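Local coordinates for protein oxalate--CoA ligase (Arabidopsis thaliana, PDB 5IE2) that belongs to the ANL superfamily of AMP-binding enzymes, having the family's C-terminal domain as well, and is modelled here with adenosine-5'-triphosphate bound, at residues A[45-50]-A[74-79]; A[51-56]-A[104-109]; A[238-243]-A[264-269]; A[247-252]-A[280-285]. One frame throughout, in Å; residues are numbered along the deposited sequence. Where two conformers were deposited one is given.

Interaction 1 of 4, residues A[45-50]-A[74-79]; sequences SRLVSD and LAVIRA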
# COMPACT_ATOMS: atom_id res chain seq x y z
N SER A 45 7.67 -24.64 -11.29
CA SER A 45 8.13 -26.01 -11.48
C SER A 45 9.56 -26.19 -10.98
O SER A 45 9.87 -27.22 -10.33
CB SER A 45 8.06 -26.42 -12.94
OG SER A 45 6.73 -26.76 -13.25
N ARG A 46 10.42 -25.21 -11.26
CA ARG A 46 11.77 -25.29 -10.76
C ARG A 46 11.81 -25.19 -9.22
O ARG A 46 12.61 -25.88 -8.57
CB ARG A 46 12.64 -24.21 -11.38
CG ARG A 46 12.79 -24.41 -12.88
CD ARG A 46 14.01 -25.23 -13.18
NE ARG A 46 15.21 -24.39 -13.12
CZ ARG A 46 16.35 -24.72 -12.51
NH1 ARG A 46 16.47 -25.90 -11.92
NH2 ARG A 46 17.39 -23.87 -12.52
N LEU A 47 11.00 -24.31 -8.65
CA LEU A 47 10.97 -24.22 -7.17
C LEU A 47 10.60 -25.57 -6.53
O LEU A 47 11.21 -26.00 -5.54
CB LEU A 47 9.95 -23.16 -6.70
CG LEU A 47 10.32 -21.71 -7.04
CD1 LEU A 47 9.18 -20.76 -6.57
CD2 LEU A 47 11.63 -21.36 -6.30
N VAL A 48 9.58 -26.23 -7.09
CA VAL A 48 9.15 -27.50 -6.51
C VAL A 48 10.18 -28.61 -6.76
O VAL A 48 10.56 -29.32 -5.84
CB VAL A 48 7.77 -27.92 -7.07
CG1 VAL A 48 7.34 -29.28 -6.53
CG2 VAL A 48 6.72 -26.88 -6.71
N SER A 49 10.63 -28.77 -8.01
CA SER A 49 11.49 -29.91 -8.38
C SER A 49 12.93 -29.76 -7.94
O SER A 49 13.59 -30.74 -7.65
CB SER A 49 11.51 -30.10 -9.89
OG SER A 49 10.22 -30.45 -10.37
N ASP A 50 13.44 -28.54 -7.98
CA ASP A 50 14.87 -28.33 -7.80
C ASP A 50 15.25 -27.58 -6.54
O ASP A 50 16.38 -27.71 -6.05
CB ASP A 50 15.44 -27.59 -9.01
CG ASP A 50 15.23 -28.37 -10.33
OD1 ASP A 50 15.34 -29.62 -10.31
OD2 ASP A 50 14.98 -27.75 -11.38
N LEU A 74 4.76 -14.55 -7.97
CA LEU A 74 3.63 -15.38 -8.41
C LEU A 74 4.02 -16.86 -8.53
O LEU A 74 3.14 -17.73 -8.38
CB LEU A 74 3.10 -14.88 -9.75
CG LEU A 74 2.41 -13.51 -9.57
CD1 LEU A 74 2.04 -12.85 -10.90
CD2 LEU A 74 1.09 -13.63 -8.65
N ALA A 75 5.30 -17.15 -8.83
CA ALA A 75 5.77 -18.57 -8.89
C ALA A 75 5.75 -19.20 -7.50
O ALA A 75 5.39 -20.36 -7.34
CB ALA A 75 7.18 -18.68 -9.50
N VAL A 76 6.17 -18.43 -6.50
CA VAL A 76 6.14 -18.93 -5.11
C VAL A 76 4.69 -19.29 -4.78
O VAL A 76 4.40 -20.41 -4.25
CB VAL A 76 6.71 -17.89 -4.10
CG1 VAL A 76 6.31 -18.26 -2.64
CG2 VAL A 76 8.27 -17.83 -4.27
N ILE A 77 3.78 -18.34 -5.04
CA ILE A 77 2.40 -18.68 -4.64
C ILE A 77 1.79 -19.82 -5.43
O ILE A 77 1.04 -20.68 -4.90
CB ILE A 77 1.59 -17.41 -4.77
CG1 ILE A 77 2.07 -16.46 -3.68
CG2 ILE A 77 0.17 -17.63 -4.72
CD1 ILE A 77 1.51 -15.11 -3.85
N ARG A 78 2.13 -19.87 -6.71
CA ARG A 78 1.69 -20.99 -7.57
C ARG A 78 2.16 -22.34 -7.06
O ARG A 78 1.41 -23.34 -7.15
CB ARG A 78 2.23 -20.74 -9.02
CG ARG A 78 1.90 -21.90 -10.00
CD ARG A 78 0.35 -22.05 -10.21
NE ARG A 78 0.17 -23.07 -11.25
CZ ARG A 78 -0.44 -24.24 -11.09
NH1 ARG A 78 -1.04 -24.55 -9.95
NH2 ARG A 78 -0.46 -25.10 -12.10
N ALA A 79 3.37 -22.38 -6.48
CA ALA A 79 3.92 -23.63 -5.95
C ALA A 79 3.32 -23.99 -4.56
O ALA A 79 3.82 -24.88 -3.88
CB ALA A 79 5.45 -23.53 -5.87

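Interaction 2 of 4, residues A[51-56]-A[104-109]; sequences AGIKPG and SKLLLT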
# COMPACT_ATOMS: atom_id res chain seq x y z
N ALA A 51 14.32 -26.80 -6.00
CA ALA A 51 14.59 -26.04 -4.77
C ALA A 51 13.87 -26.66 -3.58
O ALA A 51 13.96 -26.17 -2.46
CB ALA A 51 14.21 -24.54 -4.94
N GLY A 52 13.13 -27.74 -3.84
CA GLY A 52 12.48 -28.48 -2.77
C GLY A 52 11.35 -27.76 -2.03
O GLY A 52 11.06 -28.05 -0.89
N ILE A 53 10.71 -26.80 -2.69
CA ILE A 53 9.63 -26.05 -2.05
C ILE A 53 8.34 -26.91 -1.96
O ILE A 53 7.83 -27.42 -2.96
CB ILE A 53 9.37 -24.73 -2.81
CG1 ILE A 53 10.63 -23.85 -2.75
CG2 ILE A 53 8.17 -23.97 -2.25
CD1 ILE A 53 11.20 -23.64 -1.34
N LYS A 54 7.85 -27.05 -0.75
CA LYS A 54 6.68 -27.86 -0.41
C LYS A 54 5.51 -26.97 -0.03
O LYS A 54 5.72 -25.83 0.40
CB LYS A 54 7.01 -28.79 0.78
CG LYS A 54 8.19 -29.73 0.62
CD LYS A 54 7.89 -30.80 -0.41
CE LYS A 54 9.00 -31.92 -0.46
NZ LYS A 54 10.33 -31.50 -1.08
N PRO A 55 4.27 -27.46 -0.16
CA PRO A 55 3.12 -26.61 0.21
C PRO A 55 3.24 -26.10 1.64
O PRO A 55 3.65 -26.84 2.53
CB PRO A 55 1.90 -27.56 0.04
CG PRO A 55 2.36 -28.56 -1.05
CD PRO A 55 3.86 -28.76 -0.72
N GLY A 56 2.97 -24.80 1.85
CA GLY A 56 3.08 -24.21 3.17
C GLY A 56 4.48 -23.65 3.46
O GLY A 56 4.64 -22.92 4.44
N SER A 104 11.14 -18.32 7.04
CA SER A 104 11.62 -18.47 5.68
C SER A 104 12.56 -19.67 5.51
O SER A 104 13.45 -19.88 6.33
CB SER A 104 12.34 -17.16 5.24
OG SER A 104 11.36 -16.15 5.05
N LYS A 105 12.36 -20.42 4.44
CA LYS A 105 13.17 -21.60 4.10
C LYS A 105 14.05 -21.35 2.89
O LYS A 105 14.90 -22.17 2.54
CB LYS A 105 12.26 -22.82 3.81
CG LYS A 105 11.92 -23.63 5.07
CD LYS A 105 10.59 -24.37 4.97
CE LYS A 105 10.15 -24.92 6.36
NZ LYS A 105 11.30 -25.52 7.12
N LEU A 106 13.84 -20.24 2.22
CA LEU A 106 14.60 -19.89 1.00
C LEU A 106 14.58 -18.36 0.84
O LEU A 106 13.56 -17.71 1.12
CB LEU A 106 13.96 -20.58 -0.25
CG LEU A 106 14.48 -20.16 -1.63
CD1 LEU A 106 15.93 -20.58 -1.81
CD2 LEU A 106 13.59 -20.68 -2.78
N LEU A 107 15.68 -17.78 0.38
CA LEU A 107 15.78 -16.35 0.09
C LEU A 107 15.99 -16.19 -1.41
O LEU A 107 16.96 -16.72 -1.95
CB LEU A 107 16.96 -15.70 0.83
CG LEU A 107 17.24 -14.26 0.40
CD1 LEU A 107 16.06 -13.33 0.74
CD2 LEU A 107 18.55 -13.78 1.08
N LEU A 108 15.09 -15.47 -2.09
CA LEU A 108 15.31 -15.13 -3.51
C LEU A 108 15.75 -13.68 -3.66
O LEU A 108 15.20 -12.78 -2.98
CB LEU A 108 14.01 -15.32 -4.32
CG LEU A 108 13.45 -16.75 -4.32
CD1 LEU A 108 12.03 -16.69 -4.91
CD2 LEU A 108 14.38 -17.54 -5.24
N THR A 109 16.71 -13.44 -4.56
CA THR A 109 17.14 -12.09 -4.91
C THR A 109 17.43 -12.04 -6.40
O THR A 109 17.43 -13.08 -7.07
CB THR A 109 18.46 -11.64 -4.17
OG1 THR A 109 19.56 -12.37 -4.72
CG2 THR A 109 18.44 -11.89 -2.64

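Interaction 3 of 4, residues A[238-243]-A[264-269]; sequences GRFSAT and HQIILD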
# COMPACT_ATOMS: atom_id res chain seq x y z
N GLY A 238 13.57 0.60 -11.04
CA GLY A 238 13.07 -0.24 -9.96
C GLY A 238 12.47 0.48 -8.76
O GLY A 238 12.23 -0.16 -7.69
N ARG A 239 12.24 1.79 -8.93
CA ARG A 239 11.61 2.64 -7.91
C ARG A 239 11.00 3.88 -8.55
O ARG A 239 11.32 4.22 -9.69
CB ARG A 239 12.63 3.06 -6.83
CG ARG A 239 13.57 4.06 -7.37
CD ARG A 239 14.74 4.37 -6.44
NE ARG A 239 15.72 5.16 -7.19
CZ ARG A 239 16.80 4.66 -7.81
NH1 ARG A 239 17.08 3.37 -7.75
NH2 ARG A 239 17.61 5.48 -8.47
N PHE A 240 10.13 4.57 -7.83
CA PHE A 240 9.51 5.78 -8.35
C PHE A 240 10.56 6.83 -8.68
O PHE A 240 11.49 7.03 -7.89
CB PHE A 240 8.53 6.33 -7.32
CG PHE A 240 8.02 7.71 -7.62
CD1 PHE A 240 7.22 7.95 -8.72
CD2 PHE A 240 8.41 8.78 -6.82
CE1 PHE A 240 6.76 9.25 -8.96
CE2 PHE A 240 7.95 10.07 -7.07
CZ PHE A 240 7.15 10.29 -8.13
N SER A 241 10.40 7.48 -9.83
CA SER A 241 11.20 8.65 -10.19
C SER A 241 10.28 9.76 -10.64
O SER A 241 9.47 9.53 -11.54
CB SER A 241 12.19 8.32 -11.35
OG SER A 241 12.65 9.49 -12.01
N ALA A 242 10.35 10.94 -10.05
CA ALA A 242 9.44 12.00 -10.52
C ALA A 242 9.75 12.41 -11.98
O ALA A 242 8.87 12.84 -12.74
CB ALA A 242 9.50 13.21 -9.60
N THR A 243 11.00 12.25 -12.38
CA THR A 243 11.37 12.72 -13.72
C THR A 243 10.92 11.75 -14.80
O THR A 243 10.67 12.19 -15.92
CB THR A 243 12.90 12.97 -13.81
OG1 THR A 243 13.61 11.76 -13.62
CG2 THR A 243 13.30 13.88 -12.74
N HIS A 264 1.94 11.74 -4.28
CA HIS A 264 1.15 12.71 -5.04
C HIS A 264 1.73 14.14 -4.87
O HIS A 264 1.78 14.91 -5.83
CB HIS A 264 -0.32 12.72 -4.60
CG HIS A 264 -1.08 11.51 -5.02
ND1 HIS A 264 -1.14 11.09 -6.34
CD2 HIS A 264 -1.79 10.60 -4.31
CE1 HIS A 264 -1.89 10.01 -6.42
NE2 HIS A 264 -2.31 9.69 -5.20
N GLN A 265 2.16 14.49 -3.66
CA GLN A 265 2.75 15.84 -3.44
C GLN A 265 4.04 16.02 -4.23
O GLN A 265 4.28 17.12 -4.79
CB GLN A 265 3.01 16.09 -1.95
CG GLN A 265 1.70 16.35 -1.17
CD GLN A 265 1.90 16.27 0.33
OE1 GLN A 265 2.17 15.19 0.88
NE2 GLN A 265 1.80 17.44 1.02
N ILE A 266 4.87 14.99 -4.26
CA ILE A 266 6.09 15.08 -5.11
C ILE A 266 5.77 15.26 -6.61
O ILE A 266 6.44 16.06 -7.32
CB ILE A 266 6.99 13.83 -4.90
CG1 ILE A 266 7.49 13.87 -3.46
CG2 ILE A 266 8.14 13.77 -5.93
CD1 ILE A 266 8.24 12.65 -3.00
N ILE A 267 4.76 14.54 -7.09
CA ILE A 267 4.31 14.64 -8.49
C ILE A 267 3.76 16.03 -8.77
O ILE A 267 4.00 16.62 -9.83
CB ILE A 267 3.24 13.58 -8.77
CG1 ILE A 267 3.90 12.18 -8.75
CG2 ILE A 267 2.47 13.85 -10.09
CD1 ILE A 267 2.83 10.99 -8.72
N LEU A 268 3.04 16.59 -7.79
CA LEU A 268 2.53 17.98 -7.93
C LEU A 268 3.66 19.01 -7.95
O LEU A 268 3.64 19.95 -8.76
CB LEU A 268 1.57 18.35 -6.82
CG LEU A 268 0.18 17.74 -7.04
CD1 LEU A 268 -0.64 17.96 -5.76
CD2 LEU A 268 -0.51 18.40 -8.21
N ASP A 269 4.65 18.82 -7.08
CA ASP A 269 5.82 19.71 -7.07
C ASP A 269 6.51 19.69 -8.46
O ASP A 269 6.96 20.75 -9.00
CB ASP A 269 6.87 19.27 -6.03
CG ASP A 269 6.46 19.55 -4.56
OD1 ASP A 269 5.56 20.39 -4.27
OD2 ASP A 269 7.08 18.90 -3.67

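Interaction 4 of 4, residues A[247-252]-A[280-285]; sequences PDMKKY and PKLRFI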
# COMPACT_ATOMS: atom_id res chain seq x y z
N PRO A 247 6.71 10.56 -18.55
CA PRO A 247 7.10 9.90 -19.82
C PRO A 247 6.70 8.42 -19.91
O PRO A 247 6.28 7.97 -20.99
CB PRO A 247 8.62 10.06 -19.83
CG PRO A 247 8.81 11.42 -19.18
CD PRO A 247 7.81 11.42 -18.04
N ASP A 248 6.83 7.69 -18.80
CA ASP A 248 6.38 6.29 -18.76
C ASP A 248 4.87 6.17 -18.89
O ASP A 248 4.38 5.27 -19.58
CB ASP A 248 6.84 5.59 -17.48
CG ASP A 248 8.33 5.17 -17.53
OD1 ASP A 248 8.93 5.20 -18.64
OD2 ASP A 248 8.88 4.82 -16.46
N MET A 249 4.13 7.04 -18.20
CA MET A 249 2.67 6.99 -18.25
C MET A 249 2.21 7.22 -19.69
O MET A 249 1.25 6.60 -20.15
CB MET A 249 2.03 8.04 -17.34
CG MET A 249 2.25 7.80 -15.84
SD MET A 249 1.09 6.54 -15.15
CE MET A 249 -0.47 7.50 -15.12
N LYS A 250 2.87 8.16 -20.40
CA LYS A 250 2.47 8.39 -21.79
C LYS A 250 2.84 7.24 -22.69
O LYS A 250 2.00 6.72 -23.45
CB LYS A 250 3.10 9.68 -22.36
CG LYS A 250 2.59 10.91 -21.72
CD LYS A 250 3.42 12.08 -22.33
CE LYS A 250 3.61 13.18 -21.34
NZ LYS A 250 4.10 14.41 -22.08
N LYS A 251 4.11 6.83 -22.62
CA LYS A 251 4.63 5.87 -23.57
C LYS A 251 3.90 4.53 -23.48
O LYS A 251 3.71 3.86 -24.47
CB LYS A 251 6.12 5.63 -23.30
CG LYS A 251 6.75 4.56 -24.16
CD LYS A 251 8.28 4.53 -23.90
CE LYS A 251 8.92 3.35 -24.67
NZ LYS A 251 10.40 3.20 -24.43
N TYR A 252 3.50 4.16 -22.27
CA TYR A 252 2.83 2.88 -22.09
C TYR A 252 1.33 3.02 -21.90
O TYR A 252 0.69 2.09 -21.39
CB TYR A 252 3.49 2.12 -20.91
CG TYR A 252 4.94 1.76 -21.26
CD1 TYR A 252 5.22 0.63 -22.05
CD2 TYR A 252 5.99 2.59 -20.87
CE1 TYR A 252 6.55 0.29 -22.38
CE2 TYR A 252 7.33 2.29 -21.23
CZ TYR A 252 7.59 1.18 -22.03
OH TYR A 252 8.92 0.89 -22.39
N PRO A 280 -1.43 12.71 -20.36
CA PRO A 280 -2.43 11.76 -20.85
C PRO A 280 -3.77 11.98 -20.13
O PRO A 280 -3.79 12.50 -19.01
CB PRO A 280 -1.83 10.40 -20.53
CG PRO A 280 -0.89 10.67 -19.38
CD PRO A 280 -0.36 12.08 -19.58
N LYS A 281 -4.88 11.64 -20.78
CA LYS A 281 -6.20 11.70 -20.14
C LYS A 281 -6.44 10.44 -19.34
O LYS A 281 -6.72 9.42 -19.92
CB LYS A 281 -7.34 11.83 -21.17
CG LYS A 281 -8.23 13.06 -21.01
CD LYS A 281 -8.75 13.59 -22.40
CE LYS A 281 -10.16 14.23 -22.32
NZ LYS A 281 -10.62 14.91 -23.59
N LEU A 282 -6.38 10.52 -18.02
CA LEU A 282 -6.56 9.30 -17.19
C LEU A 282 -8.04 9.13 -16.83
O LEU A 282 -8.78 10.12 -16.71
CB LEU A 282 -5.73 9.42 -15.92
CG LEU A 282 -4.27 9.66 -16.16
CD1 LEU A 282 -3.50 9.83 -14.79
CD2 LEU A 282 -3.64 8.52 -17.01
N ARG A 283 -8.47 7.89 -16.64
CA ARG A 283 -9.78 7.59 -16.12
C ARG A 283 -9.94 8.09 -14.68
O ARG A 283 -10.98 8.63 -14.31
CB ARG A 283 -10.05 6.06 -16.15
CG ARG A 283 -10.34 5.49 -17.49
CD ARG A 283 -11.40 4.33 -17.34
NE ARG A 283 -10.85 3.19 -16.67
CZ ARG A 283 -11.33 2.66 -15.55
NH1 ARG A 283 -12.40 3.15 -14.91
NH2 ARG A 283 -10.72 1.59 -15.08
N PHE A 284 -8.90 7.91 -13.88
CA PHE A 284 -8.92 8.36 -12.47
C PHE A 284 -7.52 8.32 -11.91
O PHE A 284 -6.60 7.69 -12.46
CB PHE A 284 -9.87 7.49 -11.58
CG PHE A 284 -9.41 6.06 -11.43
CD1 PHE A 284 -8.64 5.65 -10.34
CD2 PHE A 284 -9.73 5.12 -12.40
CE1 PHE A 284 -8.24 4.32 -10.22
CE2 PHE A 284 -9.34 3.81 -12.28
CZ PHE A 284 -8.59 3.39 -11.21
N ILE A 285 -7.36 8.98 -10.78
CA ILE A 285 -6.12 8.95 -10.02
C ILE A 285 -6.55 8.49 -8.64
O ILE A 285 -7.53 8.97 -8.14
CB ILE A 285 -5.44 10.34 -9.96
CG1 ILE A 285 -4.83 10.67 -11.34
CG2 ILE A 285 -4.32 10.37 -8.84
CD1 ILE A 285 -4.40 12.19 -11.43

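Interaction 1 of 4, residues A[45-50]-A[74-79]
Leu47 and Val48 of helix 33-50 meet Ala75, Val76 and Ala79 at the end of helix 67-78, a worked example of two helices packing through large residues on one side and mostly small ones on the other. Leu47 does its touching with one branch. With CG anti to the carbonyl carbon (chi1 -68°) and chi2 at 178°, CD1 reaches the partner helix. There CD1 lies 4.1 Å from Ala75 CB and 3.8 Å from Val76 CG2, and it also rests against the backbone, with Val76 N 3.8 Å from Leu47 CD1. The side chains of Leu47 and Val76 cross obliquely, and the valine meets the leucine through its CG2 methyl. One residue further on, Val48 turns CG2 to the partner and keeps CG1, anti to its own backbone N, for another direction; CG2 comes within 3.7 Å of Ala79 CB. The backbones are nearest at this same pair, their CA atoms 6.5 Å apart, an approach probably helped by the small alanine. Ala79 is where helix 67-78 gives up its helical angles, although its N still bonds to Ala75 O. No hydrogen bond joins the two segments. Nearby, Arg78 forms a salt bridge with Glu41 of helix 33-50, Ala75 also touches Ala43 of that helix, and Leu74 leans on Leu6 and Leu10 of helix 6-16.

Interaction 2 of 4, residues A[51-56]-A[104-109]
Leu106 reaches from a strand of the parallel part of a sheet to Ile53 and Ala51, in the loop that follows helix 33-50, and its path can be followed atom by atom. CB already heads for the loop and stands 4.3 Å from Ile53 CD1. At CG the chain runs anti to the backbone N (chi1 171°), leading on past the isoleucine. Beyond it the CD2 methyl does the touching. Ile53 CD1 is 4.1 Å from Leu106 CD2, the closest approach of the two segments, and Ala51 CB lies at a looser 4.5 Å from that same methyl. Ile53 and Leu106 cross at about a right angle, the isoleucine's terminal CD1 meeting both the CB and the CD2 of the leucine. The contact is wholly apolar. Gly52, between the two loop residues, takes a positive phi as the chain leaves the helix, a turn consistent with both neighbours reaching the same leucine. Outward from here, Ile53 also packs on Val59 of strand 58-61, Leu106 bonds through its backbone to Ala60 of that strand, and its side chain continues onto Ser127 and Val129 of strand 127-132, so the loop closes over neighbouring strands of one sheet.

Interaction 3 of 4, residues A[238-243]-A[264-269]
Phe240, just ahead of helix 242-251, and Ala242, about where it begins, pack against Ile266 and Ile267 of helix 261-273, the helix of a beta-alpha-beta crossover between the parallel strands 256-259 and 284-287. The contacts across the segments are apolar. Phe240 extends its ring with CG anti to the backbone N (chi1 169°), and one face of the ring has Ala242 N above it, offset toward the rim. Ile266 comes to the ring's edge, near its plane, with CG2 3.9 Å from Phe240 CE2; the two side chains slide past each other in opposite directions. Ile267 arrives at a slant, its CG1 3.8 Å from Phe240 CZ. The CG2 methyl of Ile266 serves twice, since Ala242 CB lies 4.0 Å from it. The CA atoms come nearest between Ala242 and Ile267, as the small alanine would permit. Neighbours extend this packing: Phe245 touches both Phe240 and Ile267, and Phe304 of helix 294-304 meets Ile267.

The polar interactions described here gather at the helix start. Ser241 is the N-cap: its OG accepts a hydrogen bond from Thr244 N, together with a weak, bent one from Thr243 N, 3.2 Å from Ser241 OG with an N-H...O angle of 127°.

Interaction 4 of 4, residues A[247-252]-A[280-285]
Met249 and Lys250, near the end of helix 242-251, meet Leu282 and Pro280 on the chain that leads into strand 284-287. Methionine does its work with its terminal methyl: CE lies 3.8 Å from Leu282 CD1 and equally 3.8 Å from Leu282 CD2, seated against both branches of the leucine. The two side chains cross at about a right angle. Bends at chi2 (-80°) and chi3 (-73°) fold the thioether round to bring the methyl there. Closer to the helix, Met249 CB keeps a looser 4.4 Å from Pro280 CG. Lys250 contributes its aliphatic part, its CG meeting the CD corner of the proline ring, with 3.8 Å between Lys250 CG and Pro280 CD.

Helix 242-251 leads into strand 256-259, an edge strand of a mixed sheet, and strand 284-287 lies beside it in parallel, so the contact joins this helix to the chain leading into the second strand. Further partners surround these residues. The amino end of Lys250 forms a salt bridge with Glu276 and a hydrogen bond to Glu278 O, which probably helps to hold the aliphatic part against Pro280. Trp246, one turn earlier in the helix, touches both Pro280 and Leu282, while Tyr257 of strand 256-259 packs on Met249 and Leu282.

Overall arrangement
The four contacts form two pairs. Interactions 1 and 2 have centres about 8 Å apart and are continuous: Leu47 O and Ile53 N, 3.0 Å apart, probably hydrogen bond, and Val76 CG2 packs on Leu108 CD1 at 4.0 Å. Interactions 3 and 4, centres about 14 Å apart, share helix 242-251 and touch where His264 CE1 meets Ile285 CG2. The pairs themselves are remote, nowhere closer than about 13 Å between nearest atoms (interactions 2 and 3, centres about 34 Å apart). Residues of the adenosine-5'-triphosphate pocket lie between 170 and 500, so interactions 1 and 2 contribute none; they are packing around the sheet that holds strands 58-61 and 104-110.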